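Local coordinates for sensor protein (Rhodopseudomonas palustris, PDB 2OOL) that senses light as a bacteriophytochrome, holding a biliverdin-type chromophore in the PAS-GAF portion present here, and probably passes the signal on through a histidine kinase, at residues L45-E50 and D126-L131; V58-E63 and R239-V244; E132-D137 and P303-Y308; I284-D289 and Q319-Q324. All coordinates share one frame; numbering follows the deposited sequence.

Contact 1 of 4, residues L45-E50 and D126-L131; sequences LFVVSE and DSIVIL
With CG1 trans to its own nitrogen (chi1 -179°), Val-47 sends that methyl toward Ile-128 and the other toward Ile-130. The first contact is 3.8 Å from Val-47 CG1 to Ile-128 CD1; CG1 of Ile-128, placed between its N and carbonyl carbon (chi1 59°), carries CD1 there. The second is looser, 4.2 Å between Val-47 CG2 and Ile-130 CG1. On the same face, the branch point of Leu-45 meets the other arm of Ile-130, with CG and CG2 3.8 Å apart.

The opposite face carries Phe-46, Val-48, Val-129 and Leu-131. Val-129 is shared by two partners: CG1 lies 4.0 Å from Val-48 CG2, while CG2 takes the chain of Glu-50 at about a right angle. Glu-50 OE1 lies 3.2 Å from Val-129 CG2, and the same oxygen forms a salt bridge with Arg-124.

Backbone bonds set this register. Phe-46 and Leu-131 form an antiparallel hydrogen-bonded pair, with Phe-46 N to Leu-131 O at 2.9 Å and Leu-131 N to Phe-46 O at 2.7 Å. Val-48 N adds a bond of 3.0 Å to Val-129 O, and the strand axes run 155° apart.

These are neighbouring inner strands of the PAS sheet, whose order 2-1-5-4-3 puts its first strand beside its last. Strand 55-59 flanks 44-48, strand 114-125 flanks 128-134, and Ile-255 and Asn-248, from a loop within the GAF range, touch Val-47 and Ile-128 respectively.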
loop_
_atom_site.group_PDB
_atom_site.type_symbol
_atom_site.label_atom_id
_atom_site.label_comp_id
_atom_site.label_asym_id
_atom_site.label_seq_id
_atom_site.Cartn_x
_atom_site.Cartn_y
_atom_site.Cartn_z
ATOM N N LEU A 45 -13.879 21.618 11.784
ATOM C CA LEU A 45 -15.035 20.706 11.820
ATOM C C LEU A 45 -16.350 21.417 11.509
ATOM O O LEU A 45 -16.595 22.507 12.016
ATOM C CB LEU A 45 -15.126 20.030 13.199
ATOM C CG LEU A 45 -16.193 18.990 13.490
ATOM C CD1 LEU A 45 -15.681 18.051 14.584
ATOM C CD2 LEU A 45 -17.590 19.608 13.881
ATOM N N PHE A 46 -17.187 20.762 10.694
ATOM C CA PHE A 46 -18.528 21.232 10.388
ATOM C C PHE A 46 -19.487 20.095 10.631
ATOM O O PHE A 46 -19.204 18.952 10.285
ATOM C CB PHE A 46 -18.614 21.587 8.921
ATOM C CG PHE A 46 -17.668 22.662 8.508
ATOM C CD1 PHE A 46 -18.115 23.973 8.370
ATOM C CD2 PHE A 46 -16.328 22.374 8.251
ATOM C CE1 PHE A 46 -17.268 24.973 7.944
ATOM C CE2 PHE A 46 -15.445 23.392 7.869
ATOM C CZ PHE A 46 -15.895 24.671 7.714
ATOM N N VAL A 47 -20.592 20.382 11.277
ATOM C CA VAL A 47 -21.756 19.525 11.188
ATOM C C VAL A 47 -22.603 20.082 10.099
ATOM O O VAL A 47 -22.866 21.263 10.107
ATOM C CB VAL A 47 -22.554 19.490 12.514
ATOM C CG1 VAL A 47 -23.730 18.574 12.358
ATOM C CG2 VAL A 47 -21.568 19.050 13.698
ATOM N N VAL A 48 -23.014 19.246 9.156
ATOM C CA VAL A 48 -23.884 19.686 8.082
ATOM C C VAL A 48 -25.098 18.758 7.919
ATOM O O VAL A 48 -25.027 17.553 8.162
ATOM C CB VAL A 48 -23.140 19.753 6.729
ATOM C CG1 VAL A 48 -21.943 20.721 6.798
ATOM C CG2 VAL A 48 -22.667 18.384 6.340
ATOM N N SER A 49 -26.203 19.318 7.461
ATOM C CA SER A 49 -27.403 18.534 7.254
ATOM C C SER A 49 -27.293 17.750 5.952
ATOM O O SER A 49 -26.628 18.171 5.017
ATOM C CB SER A 49 -28.613 19.447 7.203
ATOM O OG SER A 49 -28.560 20.182 6.015
ATOM N N GLU A 50 -27.967 16.607 5.894
ATOM C CA GLU A 50 -27.775 15.663 4.787
ATOM C C GLU A 50 -28.595 16.091 3.587
ATOM O O GLU A 50 -28.392 15.588 2.483
ATOM C CB GLU A 50 -28.206 14.256 5.216
ATOM C CG GLU A 50 -27.144 13.163 4.983
ATOM C CD GLU A 50 -27.447 11.960 5.841
ATOM O OE1 GLU A 50 -26.546 11.424 6.531
ATOM O OE2 GLU A 50 -28.631 11.571 5.854
ATOM N N ASP A 126 -25.240 9.514 15.082
ATOM C CA ASP A 126 -26.310 10.306 15.737
ATOM C C ASP A 126 -27.146 11.163 14.856
ATOM O O ASP A 126 -27.520 12.304 15.196
ATOM C CB ASP A 126 -25.734 11.157 16.862
ATOM C CG ASP A 126 -25.321 10.300 18.077
ATOM O OD1 ASP A 126 -25.328 9.053 17.974
ATOM O OD2 ASP A 126 -25.081 10.878 19.163
ATOM N N SER A 127 -27.529 10.592 13.729
ATOM C CA SER A 127 -28.474 11.234 12.854
ATOM C C SER A 127 -27.902 12.500 12.239
ATOM O O SER A 127 -28.636 13.295 11.654
ATOM C CB SER A 127 -29.825 11.482 13.620
ATOM O OG SER A 127 -29.966 10.437 14.614
ATOM N N ILE A 128 -26.574 12.689 12.329
ATOM C CA ILE A 128 -25.932 13.870 11.723
ATOM C C ILE A 128 -24.672 13.540 10.952
ATOM O O ILE A 128 -24.116 12.470 11.100
ATOM C CB ILE A 128 -25.606 14.977 12.788
ATOM C CG1 ILE A 128 -24.678 14.446 13.877
ATOM C CG2 ILE A 128 -26.917 15.560 13.389
ATOM C CD1 ILE A 128 -23.942 15.503 14.612
ATOM N N VAL A 129 -24.171 14.515 10.197
ATOM C CA VAL A 129 -22.987 14.351 9.361
ATOM C C VAL A 129 -21.967 15.335 9.820
ATOM O O VAL A 129 -22.279 16.497 9.950
ATOM C CB VAL A 129 -23.322 14.658 7.878
ATOM C CG1 VAL A 129 -22.082 14.523 7.015
ATOM C CG2 VAL A 129 -24.468 13.742 7.391
ATOM N N ILE A 130 -20.751 14.853 10.071
ATOM C CA ILE A 130 -19.664 15.650 10.562
ATOM C C ILE A 130 -18.620 15.613 9.441
ATOM O O ILE A 130 -18.279 14.538 8.966
ATOM C CB ILE A 130 -19.092 15.079 11.865
ATOM C CG1 ILE A 130 -20.084 15.229 13.032
ATOM C CG2 ILE A 130 -17.721 15.718 12.216
ATOM C CD1 ILE A 130 -19.619 14.717 14.406
ATOM N N LEU A 131 -18.188 16.786 8.988
ATOM C CA LEU A 131 -17.094 16.908 8.029
ATOM C C LEU A 131 -15.882 17.496 8.729
ATOM O O LEU A 131 -15.988 18.508 9.406
ATOM C CB LEU A 131 -17.510 17.791 6.866
ATOM C CG LEU A 131 -16.392 18.184 5.855
ATOM C CD1 LEU A 131 -15.883 16.969 5.064
ATOM C CD2 LEU A 131 -16.852 19.245 4.916
#

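Contact 2 of 4, residues V58-E63 and R239-V244; sequences VSANVE and RPSPLV
Val-58 and Val-244 form an antiparallel hydrogen-bonded pair, Val-58 N to Val-244 O at 3.0 Å and Val-244 N to Val-58 O at 2.7 Å, and the touching parts run 145° apart. Ser-59 and Leu-243 follow as a non-hydrogen-bonded pair. One step further, the chain is already entering a type I turn from Ser-59 to Val-62, yet Ala-60 N still reaches Pro-242 O at 2.9 Å.

Pairing then passes from backbone to side chain. Ser-241 holds OG trans to its nitrogen (chi1 174°), which sets the oxygen to receive Asn-61 N at 3.0 Å, though the bond is bent to 143°.

Residues 239-244 belong to the GAF range but add a strand to the PAS sheet, with strand 38-39 along their far edge. Such a crossing is consistent with the knot known from bacteriophytochromes, in which a GAF loop encloses the segment leading into the PAS domain.

Within the turn, Ser-59 OG donates to Asn-61 OD1 at 2.6 Å and also takes the amide N of Leu-45; Asn-61 ND2 is bound to Gly-43 O, so both ends of this carboxamide are held. The methyl of Ala-60 lies loosely between two apolar groups, CB lying 4.2 Å from Pro-242 CG and equally 4.2 Å from Val-244 CG2. On the other face, Leu-243 CD2 comes down on Ser-59 CA at 4.1 Å.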
loop_
_atom_site.group_PDB
_atom_site.type_symbol
_atom_site.label_atom_id
_atom_site.label_comp_id
_atom_site.label_asym_id
_atom_site.label_seq_id
_atom_site.Cartn_x
_atom_site.Cartn_y
_atom_site.Cartn_z
ATOM N N VAL A 58 -19.914 24.673 13.902
ATOM C CA VAL A 58 -18.527 24.783 13.431
ATOM C C VAL A 58 -17.627 24.977 14.601
ATOM O O VAL A 58 -18.047 25.531 15.624
ATOM C CB VAL A 58 -18.242 26.019 12.472
ATOM C CG1 VAL A 58 -18.268 25.596 10.988
ATOM C CG2 VAL A 58 -19.161 27.166 12.761
ATOM N N SER A 59 -16.397 24.508 14.445
ATOM C CA SER A 59 -15.310 24.845 15.341
ATOM C C SER A 59 -14.979 26.335 15.188
ATOM O O SER A 59 -15.000 26.899 14.054
ATOM C CB SER A 59 -14.060 23.967 15.063
ATOM O OG SER A 59 -13.638 24.034 13.709
ATOM N N ALA A 60 -14.691 26.957 16.335
ATOM C CA ALA A 60 -14.481 28.392 16.436
ATOM C C ALA A 60 -13.301 28.872 15.605
ATOM O O ALA A 60 -13.292 30.022 15.190
ATOM C CB ALA A 60 -14.230 28.782 17.910
ATOM N N ASN A 61 -12.289 28.004 15.436
ATOM C CA ASN A 61 -11.098 28.293 14.617
ATOM C C ASN A 61 -11.394 28.533 13.141
ATOM O O ASN A 61 -10.580 29.095 12.421
ATOM C CB ASN A 61 -9.978 27.212 14.794
ATOM C CG ASN A 61 -10.322 25.840 14.182
ATOM O OD1 ASN A 61 -11.472 25.476 14.063
ATOM N ND2 ASN A 61 -9.289 25.083 13.782
ATOM N N VAL A 62 -12.570 28.135 12.688
ATOM C CA VAL A 62 -13.045 28.496 11.359
ATOM C C VAL A 62 -13.050 30.025 11.129
ATOM O O VAL A 62 -12.942 30.464 9.993
ATOM C CB VAL A 62 -14.424 27.856 11.122
ATOM C CG1 VAL A 62 -15.158 28.498 10.064
ATOM C CG2 VAL A 62 -14.214 26.343 10.842
ATOM N N GLU A 63 -13.136 30.818 12.198
ATOM C CA GLU A 63 -13.037 32.274 12.093
ATOM C C GLU A 63 -11.736 32.687 11.419
ATOM O O GLU A 63 -11.712 33.634 10.623
ATOM C CB GLU A 63 -13.137 32.932 13.474
ATOM C CG GLU A 63 -12.796 34.417 13.490
ATOM C CD GLU A 63 -13.607 35.201 14.534
ATOM O OE1 GLU A 63 -13.524 34.901 15.750
ATOM O OE2 GLU A 63 -14.341 36.115 14.120
ATOM N N ARG A 239 -4.352 24.309 21.977
ATOM C CA ARG A 239 -5.440 24.995 22.652
ATOM C C ARG A 239 -6.717 24.495 21.997
ATOM O O ARG A 239 -6.894 24.711 20.793
ATOM C CB ARG A 239 -5.268 26.487 22.409
ATOM C CG ARG A 239 -6.277 27.387 23.075
ATOM C CD ARG A 239 -5.912 28.908 22.854
ATOM N NE ARG A 239 -4.478 29.171 23.151
ATOM C CZ ARG A 239 -3.920 30.383 23.161
ATOM N NH1 ARG A 239 -4.651 31.479 22.906
ATOM N NH2 ARG A 239 -2.619 30.511 23.443
ATOM N N PRO A 240 -7.596 23.802 22.763
ATOM C CA PRO A 240 -8.841 23.307 22.207
ATOM C C PRO A 240 -9.665 24.427 21.586
ATOM O O PRO A 240 -9.709 25.538 22.134
ATOM C CB PRO A 240 -9.576 22.739 23.435
ATOM C CG PRO A 240 -8.456 22.339 24.385
ATOM C CD PRO A 240 -7.453 23.428 24.193
ATOM N N SER A 241 -10.338 24.118 20.480
ATOM C CA SER A 241 -11.211 25.076 19.800
ATOM C C SER A 241 -12.641 24.587 19.922
ATOM O O SER A 241 -12.989 23.532 19.384
ATOM C CB SER A 241 -10.793 25.209 18.326
ATOM O OG SER A 241 -11.673 26.029 17.562
ATOM N N PRO A 242 -13.484 25.337 20.651
ATOM C CA PRO A 242 -14.824 24.869 20.908
ATOM C C PRO A 242 -15.732 24.847 19.706
ATOM O O PRO A 242 -15.506 25.563 18.744
ATOM C CB PRO A 242 -15.321 25.854 21.959
ATOM C CG PRO A 242 -14.570 27.053 21.697
ATOM C CD PRO A 242 -13.232 26.604 21.343
ATOM N N LEU A 243 -16.743 23.983 19.770
ATOM C CA LEU A 243 -17.777 23.884 18.766
ATOM C C LEU A 243 -18.790 24.962 19.030
ATOM O O LEU A 243 -19.129 25.231 20.174
ATOM C CB LEU A 243 -18.474 22.532 18.799
ATOM C CG LEU A 243 -17.562 21.344 18.507
ATOM C CD1 LEU A 243 -18.352 20.045 18.425
ATOM C CD2 LEU A 243 -16.665 21.543 17.306
ATOM N N VAL A 244 -19.295 25.558 17.964
ATOM C CA VAL A 244 -20.260 26.655 18.059
ATOM C C VAL A 244 -21.433 26.330 17.171
ATOM O O VAL A 244 -21.295 26.389 15.970
ATOM C CB VAL A 244 -19.659 27.958 17.567
ATOM C CG1 VAL A 244 -20.669 29.135 17.769
ATOM C CG2 VAL A 244 -18.407 28.232 18.287
#

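Contact 3 of 4, residues E132-D137 and P303-Y308; sequences ELEPRD and PRFVSY
Phe-305 and Pro-135 make the close-packed part of the contact. The phenyl group stands trans to its own nitrogen (chi1 -176°) and reaches across to the proline, whose CG lies over the ring face, 4.2 Å from the centroid and 25° off the normal: a CH-pi contact. Pro-135 CD adds a touch of 3.7 Å to Phe-305 CZ. Glu-134 comes to the ring edge instead, OE1 lying 3.4 Å from Phe-305 CZ with carboxylate and ring nearly perpendicular, 83° apart. His-42 meets the same ring.

Away from this apolar patch the joining is sparser. The segments run almost at right angles and share no backbone ladder; Glu-134 OE1 and Tyr-308 N are linked through a water, 2.6 Å from the carboxylate oxygen and 2.8 Å from the nitrogen, which donates to it. Partly exposed Asp-137 also packs against Arg-150 of the second subunit. One direct bond is made here: Ser-307 OG donates to the anti lone pair of Asp-137 OD1, at 2.5 Å.

The last PAS strand is thereby tied to the loop that opens GAF helix 308-332. Ser-307 is the N-cap, its OG weakly accepting Val-310 N while giving its proton to Asp-137, and Glu-134 forms a salt bridge with Arg-311; two acidic groups near a helix N terminus would be expected to suit its partial positive charge.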
loop_
_atom_site.group_PDB
_atom_site.type_symbol
_atom_site.label_atom_id
_atom_site.label_comp_id
_atom_site.label_asym_id
_atom_site.label_seq_id
_atom_site.Cartn_x
_atom_site.Cartn_y
_atom_site.Cartn_z
ATOM N N GLU A 132 -14.728 16.887 8.562
ATOM C CA GLU A 132 -13.542 17.423 9.166
ATOM C C GLU A 132 -12.492 17.673 8.080
ATOM O O GLU A 132 -12.356 16.872 7.183
ATOM C CB GLU A 132 -13.031 16.446 10.218
ATOM C CG GLU A 132 -13.961 16.298 11.426
ATOM C CD GLU A 132 -13.485 15.246 12.405
ATOM O OE1 GLU A 132 -13.661 14.055 12.108
ATOM O OE2 GLU A 132 -12.947 15.615 13.465
ATOM N N LEU A 133 -11.783 18.792 8.187
ATOM C CA LEU A 133 -10.814 19.239 7.190
ATOM C C LEU A 133 -9.447 19.149 7.780
ATOM O O LEU A 133 -9.162 19.830 8.764
ATOM C CB LEU A 133 -11.104 20.707 6.813
ATOM C CG LEU A 133 -12.413 21.030 6.130
ATOM C CD1 LEU A 133 -12.389 22.469 5.634
ATOM C CD2 LEU A 133 -12.690 20.053 5.025
ATOM N N GLU A 134 -8.621 18.264 7.243
ATOM C CA GLU A 134 -7.234 18.038 7.710
ATOM C C GLU A 134 -6.274 18.503 6.628
ATOM O O GLU A 134 -6.649 18.545 5.491
ATOM C CB GLU A 134 -6.949 16.524 7.909
ATOM C CG GLU A 134 -7.441 15.918 9.211
ATOM C CD GLU A 134 -6.912 14.498 9.487
ATOM O OE1 GLU A 134 -6.228 13.886 8.598
ATOM O OE2 GLU A 134 -7.254 13.976 10.582
ATOM N N PRO A 135 -4.988 18.709 6.976
ATOM C CA PRO A 135 -3.994 18.914 5.934
ATOM C C PRO A 135 -3.841 17.688 5.044
ATOM O O PRO A 135 -4.055 16.554 5.484
ATOM C CB PRO A 135 -2.691 19.165 6.703
ATOM C CG PRO A 135 -3.071 19.354 8.130
ATOM C CD PRO A 135 -4.407 18.711 8.326
ATOM N N ARG A 136 -3.464 17.906 3.802
ATOM C CA ARG A 136 -3.358 16.824 2.851
ATOM C C ARG A 136 -2.069 16.009 2.981
ATOM O O ARG A 136 -1.080 16.465 3.543
ATOM C CB ARG A 136 -3.429 17.373 1.424
ATOM C CG ARG A 136 -4.688 18.173 1.133
ATOM C CD ARG A 136 -4.983 18.280 -0.355
ATOM N NE ARG A 136 -5.103 16.961 -0.963
ATOM C CZ ARG A 136 -5.241 16.738 -2.272
ATOM N NH1 ARG A 136 -5.336 17.760 -3.144
ATOM N NH2 ARG A 136 -5.333 15.487 -2.725
ATOM N N ASP A 137 -2.099 14.825 2.393
ATOM C CA ASP A 137 -0.934 13.994 2.307
ATOM C C ASP A 137 0.129 14.672 1.445
ATOM O O ASP A 137 -0.173 15.170 0.352
ATOM C CB ASP A 137 -1.293 12.634 1.719
ATOM C CG ASP A 137 -0.121 11.670 1.747
ATOM O OD1 ASP A 137 0.148 11.059 2.811
ATOM O OD2 ASP A 137 0.530 11.534 0.697
ATOM N N PRO A 303 6.105 18.278 18.198
ATOM C CA PRO A 303 4.841 18.142 17.456
ATOM C C PRO A 303 4.958 17.607 16.019
ATOM O O PRO A 303 5.804 18.024 15.293
ATOM C CB PRO A 303 4.306 19.566 17.453
ATOM C CG PRO A 303 4.812 20.142 18.736
ATOM C CD PRO A 303 6.172 19.561 18.910
ATOM N N ARG A 304 4.053 16.742 15.583
ATOM C CA ARG A 304 4.135 16.195 14.241
ATOM C C ARG A 304 2.846 15.543 13.741
ATOM O O ARG A 304 2.253 14.707 14.462
ATOM C CB ARG A 304 5.211 15.157 14.223
ATOM C CG ARG A 304 5.417 14.507 12.871
ATOM C CD ARG A 304 6.712 13.671 12.881
ATOM N NE ARG A 304 6.859 12.999 11.594
ATOM C CZ ARG A 304 7.822 13.238 10.722
ATOM N NH1 ARG A 304 8.792 14.080 11.016
ATOM N NH2 ARG A 304 7.850 12.578 9.569
ATOM N N PHE A 305 2.489 15.836 12.486
ATOM C CA PHE A 305 1.244 15.357 11.897
ATOM C C PHE A 305 1.507 14.210 10.954
ATOM O O PHE A 305 2.532 14.158 10.295
ATOM C CB PHE A 305 0.539 16.481 11.136
ATOM C CG PHE A 305 -0.820 16.093 10.565
ATOM C CD1 PHE A 305 -1.013 15.991 9.188
ATOM C CD2 PHE A 305 -1.889 15.818 11.407
ATOM C CE1 PHE A 305 -2.236 15.648 8.661
ATOM C CE2 PHE A 305 -3.127 15.460 10.899
ATOM C CZ PHE A 305 -3.305 15.378 9.493
ATOM N N VAL A 306 0.563 13.292 10.900
ATOM C CA VAL A 306 0.609 12.163 10.005
ATOM C C VAL A 306 -0.686 12.186 9.195
ATOM O O VAL A 306 -1.793 12.291 9.773
ATOM C CB VAL A 306 0.758 10.797 10.813
ATOM C CG1 VAL A 306 0.833 9.593 9.871
ATOM C CG2 VAL A 306 1.987 10.833 11.682
ATOM N N SER A 307 -0.575 12.168 7.865
ATOM C CA SER A 307 -1.785 12.361 7.002
ATOM C C SER A 307 -2.792 11.226 7.123
ATOM O O SER A 307 -2.465 10.155 7.570
ATOM C CB SER A 307 -1.399 12.496 5.531
ATOM O OG SER A 307 -1.098 11.215 4.985
ATOM N N TYR A 308 -4.033 11.438 6.703
ATOM C CA TYR A 308 -5.040 10.419 6.859
ATOM C C TYR A 308 -4.632 9.096 6.188
ATOM O O TYR A 308 -4.879 8.002 6.735
ATOM C CB TYR A 308 -6.328 10.891 6.248
ATOM C CG TYR A 308 -7.531 10.083 6.622
ATOM C CD1 TYR A 308 -8.160 10.282 7.835
ATOM C CD2 TYR A 308 -8.048 9.144 5.760
ATOM C CE1 TYR A 308 -9.288 9.561 8.172
ATOM C CE2 TYR A 308 -9.179 8.422 6.086
ATOM C CZ TYR A 308 -9.779 8.624 7.292
ATOM O OH TYR A 308 -10.914 7.910 7.632
HETATM O O HOH W 1 -5.036 14.009 6.291
#

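Contact 4 of 4, residues I284-D289 and Q319-Q324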
loop_
_atom_site.group_PDB
_atom_site.type_symbol
_atom_site.label_atom_id
_atom_site.label_comp_id
_atom_site.label_asym_id
_atom_site.label_seq_id
_atom_site.Cartn_x
_atom_site.Cartn_y
_atom_site.Cartn_z
ATOM N N ILE A 284 -2.951 3.077 17.399
ATOM C CA ILE A 284 -3.802 2.213 16.612
ATOM C C ILE A 284 -4.098 0.998 17.483
ATOM O O ILE A 284 -3.181 0.335 18.020
ATOM C CB ILE A 284 -3.107 1.741 15.311
ATOM C CG1 ILE A 284 -2.624 2.916 14.422
ATOM C CG2 ILE A 284 -3.985 0.810 14.543
ATOM C CD1 ILE A 284 -1.183 3.223 14.611
ATOM N N SER A 285 -5.370 0.681 17.611
ATOM C CA SER A 285 -5.863 -0.481 18.387
ATOM C C SER A 285 -5.541 -1.825 17.739
ATOM O O SER A 285 -5.515 -1.951 16.518
ATOM C CB SER A 285 -7.402 -0.339 18.580
ATOM O OG SER A 285 -7.668 0.823 19.355
ATOM N N ILE A 286 -5.299 -2.842 18.555
ATOM C CA ILE A 286 -5.298 -4.221 18.056
ATOM C C ILE A 286 -6.466 -4.914 18.709
ATOM O O ILE A 286 -6.547 -4.967 19.926
ATOM C CB ILE A 286 -3.978 -4.976 18.378
ATOM C CG1 ILE A 286 -2.781 -4.215 17.791
ATOM C CG2 ILE A 286 -4.063 -6.466 17.907
ATOM C CD1 ILE A 286 -1.414 -4.703 18.330
ATOM N N VAL A 287 -7.380 -5.409 17.887
ATOM C CA VAL A 287 -8.676 -5.903 18.349
ATOM C C VAL A 287 -8.895 -7.347 17.931
ATOM O O VAL A 287 -8.987 -7.672 16.737
ATOM C CB VAL A 287 -9.837 -5.030 17.773
ATOM C CG1 VAL A 287 -11.238 -5.609 18.098
ATOM C CG2 VAL A 287 -9.738 -3.565 18.289
ATOM N N ARG A 288 -9.030 -8.213 18.927
ATOM C CA ARG A 288 -9.287 -9.632 18.695
ATOM C C ARG A 288 -10.559 -10.061 19.442
ATOM O O ARG A 288 -10.682 -9.811 20.638
ATOM C CB ARG A 288 -8.097 -10.467 19.174
ATOM C CG ARG A 288 -6.807 -10.303 18.341
ATOM C CD ARG A 288 -6.015 -11.639 18.150
ATOM N NE ARG A 288 -6.350 -12.192 16.837
ATOM C CZ ARG A 288 -6.934 -13.359 16.584
ATOM N NH1 ARG A 288 -7.215 -14.241 17.545
ATOM N NH2 ARG A 288 -7.208 -13.662 15.318
ATOM N N ASP A 289 -11.490 -10.705 18.740
ATOM C CA ASP A 289 -12.768 -11.147 19.330
ATOM C C ASP A 289 -13.535 -9.977 19.977
ATOM O O ASP A 289 -14.020 -10.099 21.114
ATOM C CB ASP A 289 -12.547 -12.258 20.386
ATOM C CG ASP A 289 -11.547 -13.337 19.936
ATOM O OD1 ASP A 289 -11.507 -13.667 18.725
ATOM O OD2 ASP A 289 -10.798 -13.864 20.796
ATOM N N GLN A 319 -4.051 -4.463 11.282
ATOM C CA GLN A 319 -5.017 -5.514 10.994
ATOM C C GLN A 319 -4.309 -6.837 10.536
ATOM O O GLN A 319 -4.762 -7.935 10.886
ATOM C CB GLN A 319 -6.040 -5.065 9.957
ATOM C CG GLN A 319 -7.032 -3.937 10.408
ATOM C CD GLN A 319 -7.880 -3.403 9.254
ATOM O OE1 GLN A 319 -7.661 -3.792 8.101
ATOM N NE2 GLN A 319 -8.825 -2.454 9.548
ATOM N N VAL A 320 -3.242 -6.753 9.753
ATOM C CA VAL A 320 -2.489 -7.971 9.369
ATOM C C VAL A 320 -1.767 -8.592 10.560
ATOM O O VAL A 320 -1.696 -9.851 10.685
ATOM C CB VAL A 320 -1.459 -7.687 8.258
ATOM C CG1 VAL A 320 -0.540 -8.971 7.949
ATOM C CG2 VAL A 320 -2.154 -7.200 7.018
ATOM N N LEU A 321 -1.188 -7.719 11.399
ATOM C CA LEU A 321 -0.577 -8.128 12.671
ATOM C C LEU A 321 -1.646 -8.867 13.489
ATOM O O LEU A 321 -1.413 -9.970 13.989
ATOM C CB LEU A 321 -0.071 -6.903 13.466
ATOM C CG LEU A 321 0.606 -7.156 14.828
ATOM C CD1 LEU A 321 1.822 -8.133 14.710
ATOM C CD2 LEU A 321 1.021 -5.893 15.567
ATOM N N THR A 322 -2.816 -8.261 13.612
ATOM C CA THR A 322 -3.930 -8.857 14.349
ATOM C C THR A 322 -4.229 -10.282 13.894
ATOM O O THR A 322 -4.322 -11.194 14.717
ATOM C CB THR A 322 -5.178 -7.971 14.224
ATOM O OG1 THR A 322 -4.837 -6.629 14.628
ATOM C CG2 THR A 322 -6.346 -8.516 15.075
ATOM N N TRP A 323 -4.341 -10.500 12.593
ATOM C CA TRP A 323 -4.514 -11.861 12.070
ATOM C C TRP A 323 -3.373 -12.816 12.461
ATOM O O TRP A 323 -3.613 -13.989 12.804
ATOM C CB TRP A 323 -4.592 -11.820 10.555
ATOM C CG TRP A 323 -4.623 -13.140 9.925
ATOM C CD1 TRP A 323 -3.605 -13.772 9.298
ATOM C CD2 TRP A 323 -5.752 -14.008 9.840
ATOM N NE1 TRP A 323 -4.018 -14.992 8.838
ATOM C CE2 TRP A 323 -5.334 -15.167 9.163
ATOM C CE3 TRP A 323 -7.075 -13.926 10.292
ATOM C CZ2 TRP A 323 -6.194 -16.242 8.907
ATOM C CZ3 TRP A 323 -7.939 -14.995 10.028
ATOM C CH2 TRP A 323 -7.490 -16.135 9.348
ATOM N N GLN A 324 -2.135 -12.332 12.391
ATOM C CA GLN A 324 -0.995 -13.178 12.678
ATOM C C GLN A 324 -0.853 -13.525 14.162
ATOM O O GLN A 324 -0.378 -14.609 14.508
ATOM C CB GLN A 324 0.297 -12.566 12.156
ATOM C CG GLN A 324 1.449 -13.587 12.026
ATOM C CD GLN A 324 1.295 -14.589 10.870
ATOM O OE1 GLN A 324 0.283 -14.624 10.156
ATOM N NE2 GLN A 324 2.322 -15.381 10.671
HETATM O O HOH W 2 -7.066 -5.033 15.113
#
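Thr-322, lying between Ile-286 and Arg-288, has the most surface buried by this contact, and each arm of its side chain has its own neighbour. OG1 sits beside its own nitrogen (chi1 -54°), which presents the oxygen to Ile-286 CG2 at 3.4 Å and swings CG2 toward the strand backbone, 3.2 Å from Val-287 O. Its hydroxyl donates back along the helix to Ala-318 O. A water also bonds it and bridges to the strand, giving a proton to Thr-322 OG1 at 2.8 Å and accepting Val-287 N at 2.8 Å. A strand amide turned toward the helix is thus met by a water bridging the two elements.

Ile-286 uses its branches separately. While CG2 meets the threonine, CD1 extends to the neighbouring helix position, 3.9 Å from Leu-321 CD2.

Arg-288 slides past Thr-322 in the reverse sense, its CG resting 3.8 Å from Thr-322 CG2. Bends at chi2 and chi3 then bring NE over the helix backbone, where it donates to Thr-322 O at 3.1 Å. The bond is bent, 139° at the hydrogen, and NE approaches from above the carbonyl plane.

Strand and helix axes pass 8.2 Å apart at 32°, a helix lying along a GAF sheet. Strand 291-300 adjoins strand 280-288, helix 162-177 packs on Leu-321, and helix 142-157 on Val-320; beyond them, Trp-323 meets Trp-323 of the second subunit edge-to-face, so helix 308-332 joins this sheet to the dimer interface.

From the N terminus, contact 1 opens at strand 44-48 and closes the PAS domain on itself with strand 128-134. Before it closes, contact 2 leaves from 58-63 and returns only at 239-244, so the two cross; they also touch, through neighbouring strands of one sheet. Contact 3 starts where contact 1 ends, in series on the same strand, and crosses contact 2 by closing later, at 303-308. Contact 4 opens at 284-289, inside that loop, and closes beyond it at 319-324, crossing contact 3. None nests. Contacts 2 and 3 tie PAS to GAF, whereas contacts 1 and 4, with centres about 30 Å apart, each stay within one domain.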